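PDB 3QKI: glucose-6-phosphate isomerase from Plasmodium falciparum, which probably catalyses the reversible interconversion of alpha-D-glucose 6-phosphate and beta-D-fructose 6-phosphate, the second step of glycolysis. Local coordinates for residues Lys80-Glu83 against Tyr84-Val88; Glu22-Leu26 against Lys27-Glu31; Arg536-Ala539 against Glu540-Leu544; Lys92-Glu95 against Lys96-Gly100; Lys51-Ser54 against Glu55-Lys59. One frame throughout, in Å; residues are numbered along the deposited sequence.

Contact 1: Lys80-Glu83 against Tyr84-Val88; sequences KLVE and YAEEV
V82 and E86, one turn apart, meet through backbone and side chain alike. The backbone part is a ladder of four i to i+4 hydrogen bonds: Y84 N to K80 O, A85 N to L81 O, E86 N to V82 O and E87 N to E83 O, all 2.9 to 3.0 Å long.

The van der Waals contacts involve E86 and Y84. With its CG beside its own backbone N (chi1 -76°), E86 runs back over the preceding turn, setting E86 CG 3.5 Å from V82 O. Farther out, E86 OE2 touches the V82 CG1 methyl at 4.0 Å. Y84 instead packs through its CB, 3.3 Å from L81 O, while its ring leads away to stack on F365 and its hydroxyl bonds to L543 O.

All this belongs to the last two turns of helix 75-87, an ordinary alpha-helix that V88 leaves.

Of the charged residues, E83 and E86 are exposed, while K80 and E87 face helix 27-39. K80 NZ forms a salt bridge with E83 OE1 at 2.8 Å, meeting it from above the carboxylate plane, 40° out of it, and forms a second one with E31. The E83 and E86 carboxylates are nearly parallel, but E83 OE2 and E86 OE1 stay 6.0 Å apart, so any repulsion between them is probably mild. E87 OE1 hydrogen-bonds S28 OG of helix 27-39.

Contact 2: Glu22-Leu26 against Lys27-Glu31; sequences EITNL and KSYKE
K27 begins the helix whose third residue, Y29, packs back on T24 of the turn before. The K27 chain, bent only at its last torsion, leads away from that turn to make a salt bridge with E31, K27 NZ lying 2.9 Å from E31 OE2. Its backbone N also donates a weak hydrogen bond to E87 OE2. S28 adds little here.

Y29 carries most of the contact. With CG anti to its backbone N (chi1 -173°), the ring swings back alongside T24, whose CA lies over one face in a CH-pi contact, 3.8 Å from the Y29 ring centroid and 19° off the normal. The T24 CG2 methyl runs on in the same direction and meets Y29 CZ at 3.6 Å. Nearer the backbone, Y29 CB rests 3.4 Å from I23 O. The hydroxyl goes farther, to H369 of helix 356-371.

K30 has two grips on the turn before. K30 N bonds L26 O, 3.0 Å away with an N-H...O angle of 168°; L26 O takes a weaker bond from Y29 N. The K30 side chain, straight beyond CG, runs back past L26 O, and K30 NZ weakly bonds N25 O at 3.3 Å. E31 then closes the K27 salt bridge. Such a 3-10 turn, 23-25, feeding through an N-cap residue, L26, into a first alpha-helical turn is a helix N-terminus, here that of helix 27-39.

Contact 3: Arg536-Ala539 against Glu540-Leu544; sequences RIVA and EGFLL
R536 O receives E540 N at 2.9 Å, and the same i to i+4 pattern continues with G541 N on I537 O and L543 N on A539 O, while the F542 N to V538 O rung is weak at 3.4 Å.

Over this backbone R536 and E540 run alongside each other in the same direction. The arginine chain bends at chi2 (-99°), which sets NE toward the following turn, where R536 NE donates to E540 OE1 at 3.1 Å. The bond of this salt bridge is fairly straight at 162° and lies in the guanidinium plane, the two flat groups being only 17° apart, but it meets E540 OE1 nearly along the C-O direction and uses one N-H. Both ends have second partners, R536 NH2 bonding E444 and S364, and E540 OE2 bonding S364, which limits rotation of both groups and probably helps to balance the buried charges. I537 CD1 packs against E540 OE1 at 4.1 Å. On another side V538 and F542 also run side by side: V538 CG1 touches F542 CE2 at 3.9 Å, and F542 CD2 approaches V538 O at 3.4 Å. L543 CG lies 3.4 Å from A539 O.

Every touching residue is buried, because helix 523-543 is packed on several sides. Helix 356-371 receives R536, A539 and L543, helix 388-400 receives I537 and E540, helix 90-99 takes F542, and E444 ties R536 to strand 443-448.

Contact 4: Lys92-Glu95 against Lys96-Gly100; sequences KKVE and KTFMG
F98 lies side by side with V94, one turn back on helix 90-99, and can be followed outward. Its CB stands 3.7 Å from E95 O, and at CG the nearest atom of the turn before is V94 O. The next atom, F98 CD2, comes within 3.3 Å of V94 O, which sits in the ring plane at its edge. F98 CE2 then meets the V94 CG1 methyl at 3.8 Å, the branch anti to V94 N (chi1 166°). Beyond these atoms the ring packs on D344 and L348 of helix 330-349.

V94 O also accepts F98 N, at 3.0 Å. Next to it, K93 O takes two donors from one residue: T97 OG1 at 2.9 Å and T97 N at 3.1 Å, reaching the carbonyl from opposite faces of its plane. The helix then ends in a Schellman motif at G100, whose phi is positive (96°).

K92 and K96 point the same charge outward, their NZ atoms 5.8 Å apart, and long, weak ion pairs to E89 and E101 may partly offset this. The chemistry implies a division of labour. The T97 hydroxyl, turned back onto its own helix, has its hydrogen-bonding need met locally, which is consistent with its burial against V103, V111 and F542, while K92 and K96 keep their charged ends on the outer side and K93 NZ turns to V88 O.

Contact 5: Lys51-Ser54 against Glu55-Lys59; sequences KNRS and ESLIK
R53 and L57 cross close to where helix 51-57 gives way to strand 58-61, the outermost strand, within this chain, of the mixed sheet; the stretch is a helix-to-strand junction. The arginine chain is extended, with CG anti to its backbone N (chi1 -176°), and presents its guanidinium flat. L57 CD1 rests over the centre of one face, 3.4 Å above the plane, and lies 3.5 Å from R53 CZ. Being an apolar methyl, it covers the face without competing for the in-plane N-H groups, of which R53 NH1 bonds S69 O and R53 NH2 bonds Y73 O; Y47 adds a cation-pi contact.

K51 and E55 also run obliquely to each other, but here the extended lysine offers its carbon flank: K51 CE is 3.4 Å from E55 OE1, whereas K51 NZ is 4.4 Å away, a loose attraction rather than a salt bridge. S54 points away overall, its hydroxyl bonded to S586 of the second subunit, while I58 folds back along the chain so that its CG1 and CD1 lie against S54 O. E585 of the second subunit packs on K51 and S54.

S56 N bonds N52 O at 3.0 Å, and the S56 hydroxyl bonds E75. L57 N bonds R53 O at 2.9 Å, with a weaker bond to S54 O. Past the junction K59, whose NZ is also salt-bridged to E354, doubles back to donate from NZ to S56 O at 3.0 Å.

How the contacts relate
Contacts 1 to 4 form a connected patch, with contact 1 touching each of the other three. It meets contact 2 through E87 OE1 and S28 OG, 2.6 Å apart, contact 3 through Y84 OH and L543 O, 2.7 Å, and contact 4 through V88 O and K93 NZ, 2.7 Å. Contacts 3 and 4 also pack directly, F542 CZ lying 3.4 Å from T97 OG1. Contact 5 stands apart: its centre is about 20 Å from that of contact 1, and it faces the second subunit instead. Contact 3 comes nearest to the substrate site, the I537 side chain being about 8 Å from that of E398, a beta-D-fructose 6-phosphate-binding residue.

Contact 1: Lys80-Glu83 against Tyr84-Val88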
# COMPACT_ATOMS: atom_id res chain seq x y z
N LYS A 80 -16.87 -27.67 12.57
CA LYS A 80 -15.62 -28.37 12.83
C LYS A 80 -14.51 -27.37 13.16
O LYS A 80 -13.67 -27.66 14.02
CB LYS A 80 -15.22 -29.28 11.67
CG LYS A 80 -14.00 -30.16 11.93
CD LYS A 80 -14.20 -31.17 13.07
CE LYS A 80 -15.40 -32.09 12.91
NZ LYS A 80 -15.52 -33.02 14.06
N LEU A 81 -14.51 -26.19 12.48
CA LEU A 81 -13.53 -25.13 12.77
C LEU A 81 -13.71 -24.67 14.23
O LEU A 81 -12.72 -24.47 14.92
CB LEU A 81 -13.68 -23.95 11.79
CG LEU A 81 -12.98 -24.14 10.44
CD1 LEU A 81 -13.47 -23.13 9.43
CD2 LEU A 81 -11.46 -24.06 10.58
N VAL A 82 -14.98 -24.58 14.71
CA VAL A 82 -15.30 -24.24 16.11
C VAL A 82 -14.78 -25.33 17.06
O VAL A 82 -14.23 -25.00 18.11
CB VAL A 82 -16.79 -23.89 16.30
CG1 VAL A 82 -17.15 -23.72 17.78
CG2 VAL A 82 -17.14 -22.64 15.50
N GLU A 83 -14.88 -26.62 16.65
CA GLU A 83 -14.35 -27.73 17.44
C GLU A 83 -12.83 -27.62 17.52
O GLU A 83 -12.27 -27.94 18.57
CB GLU A 83 -14.74 -29.09 16.87
CG GLU A 83 -16.19 -29.44 17.15
CD GLU A 83 -16.61 -30.76 16.54
OE1 GLU A 83 -15.76 -31.68 16.45
OE2 GLU A 83 -17.79 -30.88 16.14
N TYR A 84 -12.17 -27.14 16.44
CA TYR A 84 -10.73 -26.89 16.45
C TYR A 84 -10.38 -25.76 17.46
O TYR A 84 -9.46 -25.94 18.25
CB TYR A 84 -10.20 -26.58 15.04
CG TYR A 84 -8.74 -26.23 15.07
CD1 TYR A 84 -8.32 -24.90 15.14
CD2 TYR A 84 -7.76 -27.23 15.12
CE1 TYR A 84 -6.97 -24.58 15.22
CE2 TYR A 84 -6.41 -26.91 15.22
CZ TYR A 84 -6.02 -25.58 15.26
OH TYR A 84 -4.70 -25.26 15.30
N ALA A 85 -11.13 -24.64 17.47
CA ALA A 85 -10.93 -23.55 18.44
C ALA A 85 -11.05 -24.08 19.88
O ALA A 85 -10.24 -23.73 20.74
CB ALA A 85 -11.95 -22.45 18.20
N GLU A 86 -12.02 -24.98 20.13
CA GLU A 86 -12.21 -25.63 21.45
C GLU A 86 -11.01 -26.54 21.80
O GLU A 86 -10.49 -26.49 22.91
CB GLU A 86 -13.50 -26.46 21.45
CG GLU A 86 -14.74 -25.60 21.55
CD GLU A 86 -16.07 -26.25 21.21
OE1 GLU A 86 -16.09 -27.43 20.80
OE2 GLU A 86 -17.11 -25.55 21.33
N GLU A 87 -10.55 -27.34 20.83
CA GLU A 87 -9.41 -28.24 21.01
C GLU A 87 -8.08 -27.52 21.33
O GLU A 87 -7.27 -28.05 22.09
CB GLU A 87 -9.28 -29.19 19.83
CG GLU A 87 -8.62 -30.50 20.23
CD GLU A 87 -8.49 -31.58 19.18
OE1 GLU A 87 -9.29 -31.60 18.22
OE2 GLU A 87 -7.61 -32.45 19.36
N VAL A 88 -7.86 -26.31 20.77
CA VAL A 88 -6.66 -25.52 21.09
C VAL A 88 -6.88 -24.64 22.34
O VAL A 88 -5.97 -23.88 22.72
CB VAL A 88 -6.10 -24.66 19.92
CG1 VAL A 88 -5.60 -25.53 18.79
CG2 VAL A 88 -7.11 -23.64 19.42

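Contact 2: Glu22-Leu26 against Lys27-Glu31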
# COMPACT_ATOMS: atom_id res chain seq x y z
N GLU A 22 2.38 -30.78 17.91
CA GLU A 22 1.96 -29.68 17.02
C GLU A 22 0.45 -29.65 16.77
O GLU A 22 -0.23 -30.66 16.98
CB GLU A 22 2.70 -29.75 15.67
CG GLU A 22 4.15 -29.33 15.74
CD GLU A 22 4.91 -29.33 14.42
OE1 GLU A 22 4.29 -29.05 13.37
OE2 GLU A 22 6.14 -29.57 14.45
N ILE A 23 -0.08 -28.51 16.29
CA ILE A 23 -1.51 -28.36 15.98
C ILE A 23 -1.98 -29.34 14.87
O ILE A 23 -3.13 -29.79 14.87
CB ILE A 23 -1.87 -26.88 15.65
CG1 ILE A 23 -1.06 -26.33 14.44
CG2 ILE A 23 -1.76 -26.01 16.89
CD1 ILE A 23 -1.63 -25.05 13.77
N THR A 24 -1.08 -29.64 13.94
CA THR A 24 -1.33 -30.51 12.79
C THR A 24 -1.68 -31.94 13.20
O THR A 24 -2.24 -32.67 12.40
CB THR A 24 -0.19 -30.42 11.78
OG1 THR A 24 1.03 -30.71 12.46
CG2 THR A 24 -0.10 -29.05 11.13
N ASN A 25 -1.37 -32.33 14.47
CA ASN A 25 -1.65 -33.64 15.05
C ASN A 25 -3.00 -33.71 15.76
O ASN A 25 -3.46 -34.81 16.05
CB ASN A 25 -0.51 -34.10 15.97
CG ASN A 25 0.75 -34.40 15.20
OD1 ASN A 25 0.80 -35.31 14.35
ND2 ASN A 25 1.80 -33.61 15.45
N LEU A 26 -3.66 -32.55 15.99
CA LEU A 26 -4.98 -32.51 16.63
C LEU A 26 -6.04 -33.21 15.78
O LEU A 26 -5.99 -33.17 14.54
CB LEU A 26 -5.41 -31.08 16.97
CG LEU A 26 -4.54 -30.32 17.99
CD1 LEU A 26 -4.82 -28.85 17.94
CD2 LEU A 26 -4.78 -30.80 19.39
N LYS A 27 -6.96 -33.92 16.47
CA LYS A 27 -8.03 -34.70 15.85
C LYS A 27 -8.85 -33.84 14.90
O LYS A 27 -9.03 -34.24 13.74
CB LYS A 27 -8.93 -35.37 16.91
CG LYS A 27 -10.03 -36.25 16.32
CD LYS A 27 -11.15 -36.51 17.30
CE LYS A 27 -12.07 -37.61 16.83
NZ LYS A 27 -13.44 -37.10 16.55
N SER A 28 -9.33 -32.67 15.37
CA SER A 28 -10.12 -31.73 14.59
C SER A 28 -9.36 -31.13 13.39
O SER A 28 -10.00 -30.83 12.38
CB SER A 28 -10.72 -30.64 15.47
OG SER A 28 -9.66 -30.00 16.16
N TYR A 29 -8.00 -31.00 13.47
CA TYR A 29 -7.20 -30.51 12.35
C TYR A 29 -7.16 -31.59 11.25
O TYR A 29 -7.34 -31.29 10.05
CB TYR A 29 -5.76 -30.16 12.81
CG TYR A 29 -4.92 -29.48 11.75
CD1 TYR A 29 -4.29 -30.22 10.75
CD2 TYR A 29 -4.69 -28.10 11.78
CE1 TYR A 29 -3.50 -29.61 9.78
CE2 TYR A 29 -3.92 -27.47 10.79
CZ TYR A 29 -3.34 -28.23 9.78
OH TYR A 29 -2.55 -27.67 8.81
N LYS A 30 -6.90 -32.84 11.65
CA LYS A 30 -6.85 -33.98 10.73
C LYS A 30 -8.23 -34.14 10.03
O LYS A 30 -8.26 -34.40 8.83
CB LYS A 30 -6.43 -35.25 11.48
CG LYS A 30 -4.93 -35.32 11.75
CD LYS A 30 -4.61 -36.38 12.77
CE LYS A 30 -3.12 -36.56 12.96
NZ LYS A 30 -2.79 -37.43 14.12
N GLU A 31 -9.33 -33.86 10.75
CA GLU A 31 -10.68 -33.92 10.19
C GLU A 31 -10.91 -32.78 9.18
O GLU A 31 -11.48 -33.02 8.13
CB GLU A 31 -11.75 -33.91 11.30
CG GLU A 31 -11.73 -35.18 12.14
CD GLU A 31 -12.65 -35.23 13.34
OE1 GLU A 31 -12.98 -34.16 13.90
OE2 GLU A 31 -13.03 -36.36 13.74

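Contact 3: Arg536-Ala539 against Glu540-Leu544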
# COMPACT_ATOMS: atom_id res chain seq x y z
N ARG A 536 -9.17 -10.40 16.16
CA ARG A 536 -8.96 -11.42 15.14
C ARG A 536 -7.52 -11.91 15.15
O ARG A 536 -7.31 -13.12 15.11
CB ARG A 536 -9.37 -10.90 13.73
CG ARG A 536 -9.15 -11.86 12.57
CD ARG A 536 -7.85 -11.53 11.85
NE ARG A 536 -7.67 -12.24 10.58
CZ ARG A 536 -8.15 -11.82 9.42
NH1 ARG A 536 -8.90 -10.73 9.35
NH2 ARG A 536 -7.91 -12.51 8.31
N ILE A 537 -6.54 -10.97 15.20
CA ILE A 537 -5.11 -11.32 15.23
C ILE A 537 -4.71 -12.10 16.48
O ILE A 537 -3.99 -13.10 16.38
CB ILE A 537 -4.22 -10.10 14.89
CG1 ILE A 537 -4.32 -9.78 13.36
CG2 ILE A 537 -2.78 -10.27 15.33
CD1 ILE A 537 -4.13 -11.04 12.35
N VAL A 538 -5.22 -11.68 17.65
CA VAL A 538 -4.97 -12.37 18.91
C VAL A 538 -5.54 -13.81 18.83
O VAL A 538 -4.84 -14.76 19.16
CB VAL A 538 -5.52 -11.56 20.12
CG1 VAL A 538 -5.63 -12.42 21.37
CG2 VAL A 538 -4.67 -10.32 20.37
N ALA A 539 -6.78 -13.98 18.33
CA ALA A 539 -7.42 -15.29 18.20
C ALA A 539 -6.63 -16.15 17.23
O ALA A 539 -6.40 -17.33 17.51
CB ALA A 539 -8.86 -15.14 17.71
N GLU A 540 -6.18 -15.57 16.11
CA GLU A 540 -5.46 -16.29 15.10
C GLU A 540 -4.08 -16.81 15.56
O GLU A 540 -3.69 -17.91 15.17
CB GLU A 540 -5.40 -15.51 13.78
CG GLU A 540 -5.21 -16.43 12.58
CD GLU A 540 -5.43 -15.80 11.23
OE1 GLU A 540 -5.83 -14.61 11.16
OE2 GLU A 540 -5.21 -16.51 10.22
N GLY A 541 -3.38 -16.03 16.38
CA GLY A 541 -2.08 -16.43 16.92
C GLY A 541 -2.22 -17.68 17.78
O GLY A 541 -1.41 -18.60 17.67
N PHE A 542 -3.31 -17.76 18.57
CA PHE A 542 -3.62 -18.93 19.40
C PHE A 542 -4.02 -20.14 18.56
O PHE A 542 -3.58 -21.25 18.86
CB PHE A 542 -4.66 -18.62 20.49
CG PHE A 542 -4.14 -17.68 21.58
CD1 PHE A 542 -2.91 -17.90 22.18
CD2 PHE A 542 -4.92 -16.61 22.01
CE1 PHE A 542 -2.46 -17.06 23.21
CE2 PHE A 542 -4.44 -15.74 23.01
CZ PHE A 542 -3.21 -15.97 23.59
N LEU A 543 -4.77 -19.92 17.46
CA LEU A 543 -5.12 -20.99 16.51
C LEU A 543 -3.83 -21.53 15.87
O LEU A 543 -3.69 -22.75 15.71
CB LEU A 543 -6.07 -20.49 15.40
CG LEU A 543 -7.47 -20.02 15.81
CD1 LEU A 543 -8.22 -19.52 14.58
CD2 LEU A 543 -8.25 -21.11 16.53
N LEU A 544 -2.88 -20.63 15.53
CA LEU A 544 -1.60 -21.00 14.91
C LEU A 544 -0.61 -21.55 15.91
O LEU A 544 0.45 -22.05 15.51
CB LEU A 544 -0.98 -19.78 14.21
CG LEU A 544 -1.69 -19.32 12.94
CD1 LEU A 544 -1.17 -17.98 12.51
CD2 LEU A 544 -1.56 -20.35 11.82

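Contact 4: Lys92-Glu95 against Lys96-Gly100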
# COMPACT_ATOMS: atom_id res chain seq x y z
N LYS A 92 -9.92 -20.21 26.73
CA LYS A 92 -9.09 -20.20 27.93
C LYS A 92 -7.93 -19.22 27.74
O LYS A 92 -7.65 -18.41 28.63
CB LYS A 92 -8.61 -21.63 28.21
CG LYS A 92 -7.68 -21.85 29.41
CD LYS A 92 -7.14 -23.28 29.38
CE LYS A 92 -5.88 -23.47 30.18
NZ LYS A 92 -4.86 -24.23 29.41
N LYS A 93 -7.29 -19.27 26.55
CA LYS A 93 -6.15 -18.44 26.20
C LYS A 93 -6.52 -16.97 26.07
O LYS A 93 -5.79 -16.11 26.54
CB LYS A 93 -5.47 -18.98 24.93
CG LYS A 93 -4.74 -20.28 25.23
CD LYS A 93 -4.39 -21.07 23.99
CE LYS A 93 -3.60 -22.28 24.39
NZ LYS A 93 -3.43 -23.21 23.26
N VAL A 94 -7.67 -16.67 25.45
CA VAL A 94 -8.16 -15.29 25.31
C VAL A 94 -8.45 -14.72 26.70
O VAL A 94 -8.06 -13.58 27.00
CB VAL A 94 -9.37 -15.21 24.34
CG1 VAL A 94 -10.08 -13.86 24.43
CG2 VAL A 94 -8.91 -15.46 22.91
N GLU A 95 -9.11 -15.52 27.56
CA GLU A 95 -9.41 -15.13 28.94
C GLU A 95 -8.13 -14.83 29.75
O GLU A 95 -8.09 -13.79 30.41
CB GLU A 95 -10.29 -16.17 29.64
CG GLU A 95 -10.75 -15.74 31.02
CD GLU A 95 -11.76 -16.65 31.69
OE1 GLU A 95 -11.59 -17.89 31.62
OE2 GLU A 95 -12.70 -16.12 32.32
N LYS A 96 -7.06 -15.66 29.61
CA LYS A 96 -5.78 -15.42 30.29
C LYS A 96 -5.18 -14.08 29.85
O LYS A 96 -4.65 -13.35 30.68
CB LYS A 96 -4.79 -16.55 29.99
CG LYS A 96 -5.04 -17.83 30.75
CD LYS A 96 -4.28 -18.98 30.11
CE LYS A 96 -3.23 -19.57 31.02
NZ LYS A 96 -1.86 -19.42 30.46
N THR A 97 -5.28 -13.76 28.55
CA THR A 97 -4.79 -12.50 27.98
C THR A 97 -5.49 -11.31 28.64
O THR A 97 -4.82 -10.42 29.17
CB THR A 97 -4.91 -12.51 26.45
OG1 THR A 97 -4.27 -13.68 25.95
CG2 THR A 97 -4.29 -11.26 25.80
N PHE A 98 -6.85 -11.31 28.63
CA PHE A 98 -7.69 -10.26 29.21
C PHE A 98 -7.43 -10.10 30.73
O PHE A 98 -7.47 -8.97 31.23
CB PHE A 98 -9.16 -10.54 28.98
CG PHE A 98 -9.72 -10.02 27.68
CD1 PHE A 98 -10.55 -8.90 27.66
CD2 PHE A 98 -9.45 -10.66 26.47
CE1 PHE A 98 -11.10 -8.43 26.45
CE2 PHE A 98 -9.97 -10.18 25.26
CZ PHE A 98 -10.81 -9.08 25.27
N MET A 99 -7.15 -11.23 31.44
CA MET A 99 -6.88 -11.25 32.89
C MET A 99 -5.51 -10.67 33.27
O MET A 99 -5.27 -10.36 34.43
CB MET A 99 -7.06 -12.66 33.49
CG MET A 99 -8.51 -13.14 33.57
SD MET A 99 -9.63 -12.04 34.48
CE MET A 99 -10.81 -11.58 33.09
N GLY A 100 -4.61 -10.52 32.31
CA GLY A 100 -3.29 -9.97 32.61
C GLY A 100 -2.21 -11.01 32.84
O GLY A 100 -1.10 -10.66 33.27

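Contact 5: Lys51-Ser54 against Glu55-Lys59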
# COMPACT_ATOMS: atom_id res chain seq x y z
N LYS A 51 -30.72 -20.36 1.52
CA LYS A 51 -31.07 -19.26 2.42
C LYS A 51 -30.72 -19.58 3.89
O LYS A 51 -30.33 -18.68 4.63
CB LYS A 51 -32.55 -18.86 2.29
CG LYS A 51 -32.89 -17.56 2.99
CD LYS A 51 -34.38 -17.25 3.00
CE LYS A 51 -34.65 -15.93 3.67
NZ LYS A 51 -35.99 -15.40 3.32
N ASN A 52 -30.87 -20.85 4.30
CA ASN A 52 -30.56 -21.25 5.65
C ASN A 52 -29.08 -21.07 5.97
O ASN A 52 -28.74 -20.54 7.03
CB ASN A 52 -30.98 -22.68 5.94
CG ASN A 52 -30.93 -22.85 7.41
OD1 ASN A 52 -31.54 -22.06 8.16
ND2 ASN A 52 -30.02 -23.71 7.87
N ARG A 53 -28.21 -21.48 5.03
CA ARG A 53 -26.76 -21.32 5.19
C ARG A 53 -26.41 -19.83 5.29
O ARG A 53 -25.65 -19.44 6.18
CB ARG A 53 -26.02 -22.02 4.05
CG ARG A 53 -24.52 -21.97 4.21
CD ARG A 53 -23.83 -22.51 3.01
NE ARG A 53 -22.38 -22.23 3.02
CZ ARG A 53 -21.81 -21.15 2.51
NH1 ARG A 53 -22.55 -20.17 2.01
NH2 ARG A 53 -20.49 -21.01 2.54
N SER A 54 -27.01 -19.00 4.41
CA SER A 54 -26.78 -17.55 4.38
C SER A 54 -27.16 -16.92 5.70
O SER A 54 -26.38 -16.14 6.25
CB SER A 54 -27.52 -16.88 3.22
OG SER A 54 -26.94 -17.31 2.00
N GLU A 55 -28.33 -17.32 6.26
CA GLU A 55 -28.79 -16.81 7.55
C GLU A 55 -27.87 -17.21 8.69
O GLU A 55 -27.68 -16.43 9.61
CB GLU A 55 -30.24 -17.25 7.80
CG GLU A 55 -31.25 -16.44 7.01
CD GLU A 55 -32.71 -16.82 7.22
OE1 GLU A 55 -33.57 -15.97 6.90
OE2 GLU A 55 -32.99 -17.95 7.68
N SER A 56 -27.26 -18.40 8.61
CA SER A 56 -26.31 -18.89 9.60
C SER A 56 -24.95 -18.20 9.50
O SER A 56 -24.29 -18.04 10.52
CB SER A 56 -26.09 -20.40 9.45
OG SER A 56 -27.25 -21.12 9.80
N LEU A 57 -24.51 -17.84 8.28
CA LEU A 57 -23.17 -17.27 8.04
C LEU A 57 -23.11 -15.76 8.00
O LEU A 57 -22.04 -15.17 7.77
CB LEU A 57 -22.48 -17.90 6.81
CG LEU A 57 -22.33 -19.43 6.78
CD1 LEU A 57 -21.33 -19.87 5.74
CD2 LEU A 57 -21.92 -19.98 8.10
N ILE A 58 -24.25 -15.11 8.23
CA ILE A 58 -24.35 -13.66 8.31
C ILE A 58 -24.63 -13.34 9.77
O ILE A 58 -25.65 -13.75 10.31
CB ILE A 58 -25.36 -13.06 7.31
CG1 ILE A 58 -24.86 -13.27 5.86
CG2 ILE A 58 -25.62 -11.57 7.62
CD1 ILE A 58 -25.88 -13.15 4.77
N LYS A 59 -23.68 -12.65 10.41
CA LYS A 59 -23.79 -12.30 11.83
C LYS A 59 -23.98 -10.80 11.99
O LYS A 59 -23.47 -10.03 11.17
CB LYS A 59 -22.53 -12.77 12.58
CG LYS A 59 -22.18 -14.26 12.40
CD LYS A 59 -23.07 -15.15 13.25
CE LYS A 59 -22.78 -16.61 13.04
NZ LYS A 59 -23.94 -17.45 13.47